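Local coordinates for peptidase M3B, oligoendopeptidase F (Enterococcus faecium, PDB 2QR4), which probably hydrolyses peptide bonds in short peptides, as a metallopeptidase of family M3 (oligoendopeptidase F), at residues Tyr266-Leu274 with Tyr282-Gly290; Phe163-Gly171 with Ser187-Ala196. All coordinates share one frame; numbering follows the deposited sequence.

Interaction 1: residues Tyr266-Leu274 with Tyr282-Gly290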
loop_
_atom_site.group_PDB
_atom_site.type_symbol
_atom_site.label_atom_id
_atom_site.label_comp_id
_atom_site.label_asym_id
_atom_site.label_seq_id
_atom_site.Cartn_x
_atom_site.Cartn_y
_atom_site.Cartn_z
ATOM N N TYR A 266 -19.284 -1.806 35.294
ATOM C CA TYR A 266 -19.838 -0.569 34.740
ATOM C C TYR A 266 -20.823 -0.893 33.612
ATOM O O TYR A 266 -21.850 -0.231 33.454
ATOM C CB TYR A 266 -18.712 0.343 34.248
ATOM C CG TYR A 266 -19.167 1.696 33.764
ATOM C CD1 TYR A 266 -20.181 2.378 34.412
ATOM C CD2 TYR A 266 -18.560 2.309 32.678
ATOM C CE1 TYR A 266 -20.597 3.613 33.987
ATOM C CE2 TYR A 266 -18.969 3.550 32.244
ATOM C CZ TYR A 266 -19.993 4.200 32.906
ATOM O OH TYR A 266 -20.406 5.455 32.505
HETATM N N MSE A 267 -20.523 -1.945 32.859
HETATM C CA MSE A 267 -21.411 -2.400 31.791
HETATM C C MSE A 267 -22.719 -3.004 32.343
HETATM O O MSE A 267 -23.794 -2.732 31.811
HETATM C CB MSE A 267 -20.677 -3.364 30.862
HETATM C CG MSE A 267 -19.512 -2.707 30.115
HETATM SE SE MSE A 267 -20.011 -1.204 28.916
HETATM C CE MSE A 267 -19.866 0.310 30.145
ATOM N N GLU A 268 -22.644 -3.774 33.427
ATOM C CA GLU A 268 -23.862 -4.225 34.100
ATOM C C GLU A 268 -24.733 -3.034 34.484
ATOM O O GLU A 268 -25.960 -3.064 34.318
ATOM C CB GLU A 268 -23.559 -5.066 35.354
ATOM C CG GLU A 268 -22.703 -6.315 35.096
ATOM C CD GLU A 268 -23.476 -7.505 34.475
ATOM O OE1 GLU A 268 -24.715 -7.428 34.245
ATOM O OE2 GLU A 268 -22.815 -8.537 34.217
ATOM N N LEU A 269 -24.099 -1.982 34.995
ATOM C CA LEU A 269 -24.855 -0.818 35.454
ATOM C C LEU A 269 -25.538 -0.153 34.270
ATOM O O LEU A 269 -26.726 0.165 34.323
ATOM C CB LEU A 269 -23.954 0.173 36.182
ATOM C CG LEU A 269 -24.614 1.479 36.585
ATOM C CD1 LEU A 269 -25.802 1.201 37.481
ATOM C CD2 LEU A 269 -23.585 2.345 37.286
ATOM N N ARG A 270 -24.795 0.040 33.190
ATOM C CA ARG A 270 -25.411 0.581 31.983
ATOM C C ARG A 270 -26.586 -0.288 31.463
ATOM O O ARG A 270 -27.597 0.238 31.000
ATOM C CB ARG A 270 -24.348 0.825 30.920
ATOM C CG ARG A 270 -24.878 1.052 29.518
ATOM C CD ARG A 270 -23.737 1.460 28.576
ATOM N NE ARG A 270 -23.294 2.832 28.829
ATOM C CZ ARG A 270 -23.792 3.896 28.206
ATOM N NH1 ARG A 270 -23.337 5.095 28.500
ATOM N NH2 ARG A 270 -24.745 3.760 27.283
ATOM N N LYS A 271 -26.470 -1.608 31.568
ATOM C CA LYS A 271 -27.558 -2.491 31.143
ATOM C C LYS A 271 -28.789 -2.237 31.997
ATOM O O LYS A 271 -29.893 -2.074 31.483
ATOM C CB LYS A 271 -27.142 -3.957 31.231
ATOM C CG LYS A 271 -28.249 -4.948 30.910
ATOM C CD LYS A 271 -27.631 -6.303 30.558
ATOM C CE LYS A 271 -28.656 -7.432 30.527
ATOM N NZ LYS A 271 -27.994 -8.705 30.128
ATOM N N ARG A 272 -28.587 -2.182 33.307
ATOM C CA ARG A 272 -29.664 -1.855 34.227
ATOM C C ARG A 272 -30.308 -0.506 33.927
ATOM O O ARG A 272 -31.529 -0.396 33.911
ATOM C CB ARG A 272 -29.182 -1.895 35.679
ATOM C CG ARG A 272 -29.147 -3.297 36.291
ATOM C CD ARG A 272 -28.992 -3.250 37.822
ATOM N NE ARG A 272 -27.721 -2.638 38.218
ATOM C CZ ARG A 272 -26.566 -3.296 38.316
ATOM N NH1 ARG A 272 -26.513 -4.600 38.057
ATOM N NH2 ARG A 272 -25.461 -2.651 38.673
ATOM N N LEU A 273 -29.497 0.520 33.700
ATOM C CA LEU A 273 -30.050 1.856 33.473
ATOM C C LEU A 273 -30.910 1.914 32.212
ATOM O O LEU A 273 -31.985 2.517 32.225
ATOM C CB LEU A 273 -28.952 2.923 33.438
ATOM C CG LEU A 273 -28.343 3.273 34.808
ATOM C CD1 LEU A 273 -27.231 4.304 34.675
ATOM C CD2 LEU A 273 -29.405 3.791 35.743
ATOM N N LEU A 274 -30.439 1.287 31.134
ATOM C CA LEU A 274 -31.177 1.251 29.868
ATOM C C LEU A 274 -32.376 0.318 29.929
ATOM O O LEU A 274 -33.345 0.514 29.207
ATOM C CB LEU A 274 -30.270 0.834 28.696
ATOM C CG LEU A 274 -29.246 1.902 28.327
ATOM C CD1 LEU A 274 -28.344 1.405 27.250
ATOM C CD2 LEU A 274 -29.944 3.199 27.908
ATOM N N TYR A 282 -23.929 -1.305 20.149
ATOM C CA TYR A 282 -24.641 -0.109 19.685
ATOM C C TYR A 282 -25.482 0.562 20.771
ATOM O O TYR A 282 -26.270 1.472 20.487
ATOM C CB TYR A 282 -25.485 -0.409 18.445
ATOM C CG TYR A 282 -26.455 -1.562 18.587
ATOM C CD1 TYR A 282 -27.631 -1.430 19.325
ATOM C CD2 TYR A 282 -26.208 -2.777 17.960
ATOM C CE1 TYR A 282 -28.537 -2.499 19.437
ATOM C CE2 TYR A 282 -27.103 -3.846 18.062
ATOM C CZ TYR A 282 -28.260 -3.704 18.799
ATOM O OH TYR A 282 -29.125 -4.775 18.902
ATOM N N ASP A 283 -25.314 0.115 22.015
ATOM C CA ASP A 283 -25.982 0.767 23.150
ATOM C C ASP A 283 -25.035 1.521 24.085
ATOM O O ASP A 283 -25.482 2.056 25.099
ATOM C CB ASP A 283 -26.743 -0.264 23.994
ATOM C CG ASP A 283 -27.891 -0.903 23.247
ATOM O OD1 ASP A 283 -28.597 -0.180 22.500
ATOM O OD2 ASP A 283 -28.083 -2.130 23.418
ATOM N N LEU A 284 -23.738 1.551 23.778
ATOM C CA LEU A 284 -22.762 2.049 24.763
ATOM C C LEU A 284 -22.489 3.548 24.702
ATOM O O LEU A 284 -21.814 4.085 25.579
ATOM C CB LEU A 284 -21.426 1.292 24.669
ATOM C CG LEU A 284 -21.447 -0.237 24.742
ATOM C CD1 LEU A 284 -20.048 -0.777 24.944
ATOM C CD2 LEU A 284 -22.359 -0.737 25.838
ATOM N N TYR A 285 -23.003 4.232 23.684
ATOM C CA TYR A 285 -22.650 5.647 23.497
ATOM C C TYR A 285 -23.833 6.567 23.646
ATOM O O TYR A 285 -23.712 7.766 23.451
ATOM C CB TYR A 285 -21.971 5.860 22.137
ATOM C CG TYR A 285 -20.811 4.921 21.933
ATOM C CD1 TYR A 285 -20.999 3.667 21.360
ATOM C CD2 TYR A 285 -19.524 5.275 22.331
ATOM C CE1 TYR A 285 -19.932 2.794 21.171
ATOM C CE2 TYR A 285 -18.452 4.410 22.154
ATOM C CZ TYR A 285 -18.661 3.175 21.575
ATOM O OH TYR A 285 -17.601 2.315 21.405
ATOM N N THR A 286 -24.985 6.000 23.988
ATOM C CA THR A 286 -26.199 6.777 24.209
ATOM C C THR A 286 -26.273 7.167 25.700
ATOM O O THR A 286 -25.813 6.412 26.556
ATOM C CB THR A 286 -27.437 5.960 23.758
ATOM O OG1 THR A 286 -28.601 6.796 23.693
ATOM C CG2 THR A 286 -27.709 4.784 24.675
ATOM N N PRO A 287 -26.828 8.350 26.020
ATOM C CA PRO A 287 -26.827 8.826 27.419
ATOM C C PRO A 287 -27.640 7.924 28.334
ATOM O O PRO A 287 -28.755 7.536 27.983
ATOM C CB PRO A 287 -27.510 10.195 27.329
ATOM C CG PRO A 287 -27.387 10.595 25.876
ATOM C CD PRO A 287 -27.485 9.309 25.116
ATOM N N VAL A 288 -27.083 7.570 29.489
ATOM C CA VAL A 288 -27.822 6.737 30.432
ATOM C C VAL A 288 -28.533 7.582 31.473
ATOM O O VAL A 288 -29.488 7.119 32.090
ATOM C CB VAL A 288 -26.924 5.728 31.154
ATOM C CG1 VAL A 288 -26.392 4.690 30.177
ATOM C CG2 VAL A 288 -25.787 6.436 31.868
ATOM N N LEU A 289 -28.069 8.815 31.674
ATOM C CA LEU A 289 -28.675 9.704 32.673
ATOM C C LEU A 289 -29.366 10.940 32.071
ATOM O O LEU A 289 -30.418 11.359 32.555
ATOM C CB LEU A 289 -27.665 10.094 33.774
ATOM C CG LEU A 289 -27.648 9.241 35.059
ATOM C CD1 LEU A 289 -29.022 8.657 35.359
ATOM C CD2 LEU A 289 -26.638 8.126 35.030
ATOM N N GLY A 290 -28.766 11.520 31.032
ATOM C CA GLY A 290 -29.392 12.609 30.265
ATOM C C GLY A 290 -29.489 14.001 30.892
ATOM O O GLY A 290 -30.589 14.481 31.187
#
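Arg270, near the C-terminal end of helix 260-274, reaches into the loop Asp283-Val288 that follows the helix, an example of an arginine side chain holding a returning loop by its backbone carbonyls. The helix is part of the largely alpha-helical M3 peptidase fold, and after a connection of seven residues the loop returns and passes across the side of the helix. Tight packing is concentrated round the guanidinium, which is caught between two layers of the loop. Leu284 O lies 3.2 Å above one face and Val288 CG1 3.3 Å above the opposite face, both over its centre. The rim of the group is used as well: Arg270 NH2 donates to Thr286 O at 2.9 Å in a nearly straight bond (N-H...O 160°) that lies in the carbonyl plane, while the bonds from NH2 to Asp283 O and from NH1 to Thr286 O are weak. Two faces and an edge thus fix the rotation of the guanidinium, and two loop carbonyls receive donors. An extended start to the side chain followed by a bend at CG-CD (chi3 -73°) brings the group there.

Beyond the guanidinium the packing is apolar. On one flank the selenium of selenomethionine Met267 meets both methyls of Leu284, the two side chains crossing at about a right angle; on another, Leu273 packs against Val288, which also rests on Asn426 of helix 418-454. Toward the solvent side the packing thins: Pro287 is exposed and barely involved, and Leu289 adds little beyond one methyl, its CD2 lying 3.9 Å from Leu273 CD1. Near the helix end, Leu274 CD1 approaches Asp283 O at 3.6 Å.

Interaction 2: residues Phe163-Gly171 with Ser187-Ala196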
loop_
_atom_site.group_PDB
_atom_site.type_symbol
_atom_site.label_atom_id
_atom_site.label_comp_id
_atom_site.label_asym_id
_atom_site.label_seq_id
_atom_site.Cartn_x
_atom_site.Cartn_y
_atom_site.Cartn_z
ATOM N N PHE A 163 -21.744 4.412 2.412
ATOM C CA PHE A 163 -22.479 3.567 3.345
ATOM C C PHE A 163 -23.962 3.536 3.011
ATOM O O PHE A 163 -24.460 4.411 2.302
ATOM C CB PHE A 163 -22.241 4.061 4.772
ATOM C CG PHE A 163 -20.805 3.989 5.188
ATOM C CD1 PHE A 163 -20.299 2.838 5.771
ATOM C CD2 PHE A 163 -19.947 5.049 4.950
ATOM C CE1 PHE A 163 -18.961 2.751 6.135
ATOM C CE2 PHE A 163 -18.612 4.971 5.321
ATOM C CZ PHE A 163 -18.122 3.816 5.910
ATOM N N PRO A 164 -24.682 2.532 3.523
ATOM C CA PRO A 164 -26.046 2.448 3.038
ATOM C C PRO A 164 -26.942 3.517 3.654
ATOM O O PRO A 164 -26.528 4.256 4.543
ATOM C CB PRO A 164 -26.510 1.035 3.456
ATOM C CG PRO A 164 -25.389 0.418 4.217
ATOM C CD PRO A 164 -24.367 1.486 4.509
ATOM N N THR A 165 -28.158 3.586 3.135
ATOM C CA THR A 165 -29.243 4.387 3.665
ATOM C C THR A 165 -29.931 3.638 4.804
ATOM O O THR A 165 -30.046 2.419 4.768
ATOM C CB THR A 165 -30.270 4.617 2.521
ATOM O OG1 THR A 165 -30.094 5.927 1.975
ATOM C CG2 THR A 165 -31.703 4.433 2.988
ATOM N N ILE A 166 -30.405 4.363 5.806
ATOM C CA ILE A 166 -31.258 3.765 6.821
ATOM C C ILE A 166 -32.527 4.597 6.964
ATOM O O ILE A 166 -32.640 5.663 6.360
ATOM C CB ILE A 166 -30.560 3.728 8.197
ATOM C CG1 ILE A 166 -30.251 5.155 8.668
ATOM C CG2 ILE A 166 -29.301 2.878 8.133
ATOM C CD1 ILE A 166 -29.804 5.273 10.109
ATOM N N GLU A 167 -33.474 4.117 7.768
ATOM C CA GLU A 167 -34.597 4.956 8.188
ATOM C C GLU A 167 -34.167 5.715 9.428
ATOM O O GLU A 167 -33.720 5.108 10.399
ATOM C CB GLU A 167 -35.848 4.130 8.511
ATOM C CG GLU A 167 -37.091 5.008 8.701
ATOM C CD GLU A 167 -38.219 4.333 9.477
ATOM O OE1 GLU A 167 -38.959 5.052 10.182
ATOM O OE2 GLU A 167 -38.368 3.096 9.388
ATOM N N GLY A 168 -34.311 7.035 9.401
ATOM C CA GLY A 168 -33.806 7.882 10.477
ATOM C C GLY A 168 -34.717 8.123 11.674
ATOM O O GLY A 168 -35.626 7.342 11.957
ATOM N N GLU A 169 -34.470 9.208 12.401
ATOM C CA GLU A 169 -35.188 9.453 13.655
ATOM C C GLU A 169 -36.648 9.855 13.461
ATOM O O GLU A 169 -37.514 9.477 14.252
ATOM C CB GLU A 169 -34.466 10.494 14.514
ATOM C CG GLU A 169 -33.235 9.965 15.223
ATOM C CD GLU A 169 -33.079 10.555 16.607
ATOM O OE1 GLU A 169 -31.941 10.865 17.006
ATOM O OE2 GLU A 169 -34.102 10.711 17.295
ATOM N N ASN A 170 -36.922 10.624 12.412
ATOM C CA ASN A 170 -38.292 11.050 12.158
ATOM C C ASN A 170 -38.972 10.168 11.117
ATOM O O ASN A 170 -40.010 10.532 10.573
ATOM C CB ASN A 170 -38.322 12.514 11.714
ATOM C CG ASN A 170 -37.859 13.466 12.804
ATOM O OD1 ASN A 170 -38.609 14.342 13.233
ATOM N ND2 ASN A 170 -36.623 13.295 13.261
ATOM N N GLY A 171 -38.380 9.008 10.850
ATOM C CA GLY A 171 -38.926 8.084 9.863
ATOM C C GLY A 171 -38.479 8.393 8.444
ATOM O O GLY A 171 -38.958 7.782 7.485
ATOM N N SER A 187 -28.387 8.303 19.491
ATOM C CA SER A 187 -29.818 8.546 19.447
ATOM C C SER A 187 -30.542 7.796 20.564
ATOM O O SER A 187 -30.143 6.695 20.954
ATOM C CB SER A 187 -30.368 8.134 18.078
ATOM O OG SER A 187 -31.776 7.986 18.125
ATOM N N THR A 188 -31.610 8.386 21.080
ATOM C CA THR A 188 -32.392 7.713 22.110
ATOM C C THR A 188 -33.322 6.716 21.445
ATOM O O THR A 188 -33.996 5.931 22.112
ATOM C CB THR A 188 -33.217 8.702 22.942
ATOM O OG1 THR A 188 -34.221 9.299 22.110
ATOM C CG2 THR A 188 -32.317 9.788 23.523
ATOM N N ASP A 189 -33.353 6.757 20.118
ATOM C CA ASP A 189 -34.171 5.837 19.343
ATOM C C ASP A 189 -33.329 4.605 19.001
ATOM O O ASP A 189 -32.545 4.603 18.051
ATOM C CB ASP A 189 -34.709 6.537 18.090
ATOM C CG ASP A 189 -35.587 5.640 17.246
ATOM O OD1 ASP A 189 -35.524 4.401 17.401
ATOM O OD2 ASP A 189 -36.343 6.179 16.414
ATOM N N ARG A 190 -33.504 3.555 19.794
ATOM C CA ARG A 190 -32.686 2.361 19.687
ATOM C C ARG A 190 -32.659 1.743 18.295
ATOM O O ARG A 190 -31.640 1.218 17.870
ATOM C CB ARG A 190 -33.122 1.304 20.702
ATOM C CG ARG A 190 -32.081 0.223 20.854
ATOM C CD ARG A 190 -32.477 -0.792 21.879
ATOM N NE ARG A 190 -31.326 -1.601 22.263
ATOM C CZ ARG A 190 -31.420 -2.824 22.769
ATOM N NH1 ARG A 190 -30.325 -3.489 23.096
ATOM N NH2 ARG A 190 -32.614 -3.384 22.944
ATOM N N ARG A 191 -33.779 1.786 17.592
ATOM C CA ARG A 191 -33.846 1.172 16.273
ATOM C C ARG A 191 -32.867 1.865 15.331
ATOM O O ARG A 191 -32.230 1.227 14.493
ATOM C CB ARG A 191 -35.277 1.237 15.715
ATOM C CG ARG A 191 -35.384 0.921 14.233
ATOM C CD ARG A 191 -36.723 1.376 13.622
ATOM N NE ARG A 191 -36.818 2.824 13.414
ATOM C CZ ARG A 191 -36.068 3.516 12.553
ATOM N NH1 ARG A 191 -35.134 2.911 11.821
ATOM N NH2 ARG A 191 -36.241 4.828 12.431
ATOM N N VAL A 192 -32.751 3.180 15.485
ATOM C CA VAL A 192 -31.874 3.993 14.653
ATOM C C VAL A 192 -30.405 3.690 14.946
ATOM O O VAL A 192 -29.579 3.578 14.032
ATOM C CB VAL A 192 -32.185 5.488 14.862
ATOM C CG1 VAL A 192 -31.005 6.366 14.450
ATOM C CG2 VAL A 192 -33.452 5.856 14.111
ATOM N N ARG A 193 -30.104 3.533 16.229
ATOM C CA ARG A 193 -28.794 3.076 16.687
ATOM C C ARG A 193 -28.404 1.734 16.058
ATOM O O ARG A 193 -27.309 1.586 15.496
ATOM C CB ARG A 193 -28.791 2.965 18.222
ATOM C CG ARG A 193 -28.236 4.169 18.919
ATOM C CD ARG A 193 -28.704 4.352 20.364
ATOM N NE ARG A 193 -28.841 3.136 21.161
ATOM C CZ ARG A 193 -29.738 3.032 22.145
ATOM N NH1 ARG A 193 -30.539 4.058 22.386
ATOM N NH2 ARG A 193 -29.863 1.926 22.876
ATOM N N GLU A 194 -29.289 0.753 16.159
ATOM C CA GLU A 194 -28.985 -0.593 15.676
ATOM C C GLU A 194 -28.789 -0.552 14.177
ATOM O O GLU A 194 -27.919 -1.226 13.617
ATOM C CB GLU A 194 -30.126 -1.542 16.034
ATOM C CG GLU A 194 -30.027 -2.943 15.453
ATOM C CD GLU A 194 -31.273 -3.766 15.766
ATOM O OE1 GLU A 194 -32.288 -3.169 16.176
ATOM O OE2 GLU A 194 -31.245 -5.002 15.617
ATOM N N ALA A 195 -29.598 0.260 13.515
ATOM C CA ALA A 195 -29.554 0.308 12.060
ATOM C C ALA A 195 -28.288 1.012 11.546
ATOM O O ALA A 195 -27.722 0.595 10.543
ATOM C CB ALA A 195 -30.817 0.969 11.524
ATOM N N ALA A 196 -27.852 2.068 12.236
ATOM C CA ALA A 196 -26.623 2.793 11.878
ATOM C C ALA A 196 -25.419 1.915 12.066
ATOM O O ALA A 196 -24.533 1.869 11.217
ATOM C CB ALA A 196 -26.454 4.070 12.726
#
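Glu169 (less certainly, having two modelled conformers), Ile166 and Arg191 contribute most of the buried surface where the first strand of a two-stranded antiparallel hairpin, with its turn, lies over the first turns of helix 190-206. Strand 165-167 and helix segment 190-196 run nearly antiparallel, at 165°, with their axes 8.5 Å apart at closest approach.

Arg191 supplies the main polar tie. Its NH1 donates to Glu167 O at 3.0 Å (N-H...O 156°); the carbonyl oxygen lies in the guanidinium plane, although the donor stands above the carbonyl plane. NH2 adds weak bonds to the same oxygen and to Gly168 O. The Glu167 carboxylate stacks over one face of the guanidinium, the two planes 17° apart. Its OE1 is 3.5 Å from Arg191 NH2, a salt bridge of charge alone, since no N-H points at the oxygen.

Ile166 carries the apolar end. Its CG2 touches Ala195 O at 3.7 Å and lies 4.2 Å from Ala195 CB, whereas CD1 reaches toward Ala196. Leu184 of helix 178-185 also packs against Ile166, Val192 and Ala196, joining strand and helix in one small core. Between the two ends, Val192 CG2 presses on Gly168 O at 3.4 Å.

Glu169, in the type I turn from Gly168 to Gly171, bends at chi2; in one of its conformers OE1 lies 3.1 Å from Ser187 OG, a weak and doubtful hydrogen bond. Ser187 OG also accepts from Asp189 N in an ST turn, and Asp189 in turn N-caps the helix through a weak bond from Arg191 N.

The hairpin is gripped through main-chain carbonyls at its turn end and through the methyls of Ile166. The Glu167 carboxylate would be expected to counterbalance the charge of Arg191 and stabilise its protonated form.

Interactions 1 and 2 follow one another along the chain, interaction 2 closing before interaction 1 opens, and their centres lie about 18 Å apart. Helix 190-206 joins them: while Arg191 serves the hairpin, Arg190 and Arg193 serve Asp283 in the loop of interaction 1. Asp283 OD1 is 2.5 Å from Arg193 NH2 and Asp283 OD2 is 2.6 Å from Arg190 NH1, so each carboxylate oxygen has its own arginine. The Tyr282 ring also packs on Glu194. The hairpin and the loop thus both attach to helix 190-206; the centres of interactions 2 and 1 lie about 30 Å and 26 Å from the centre of the chain, on the same side of it.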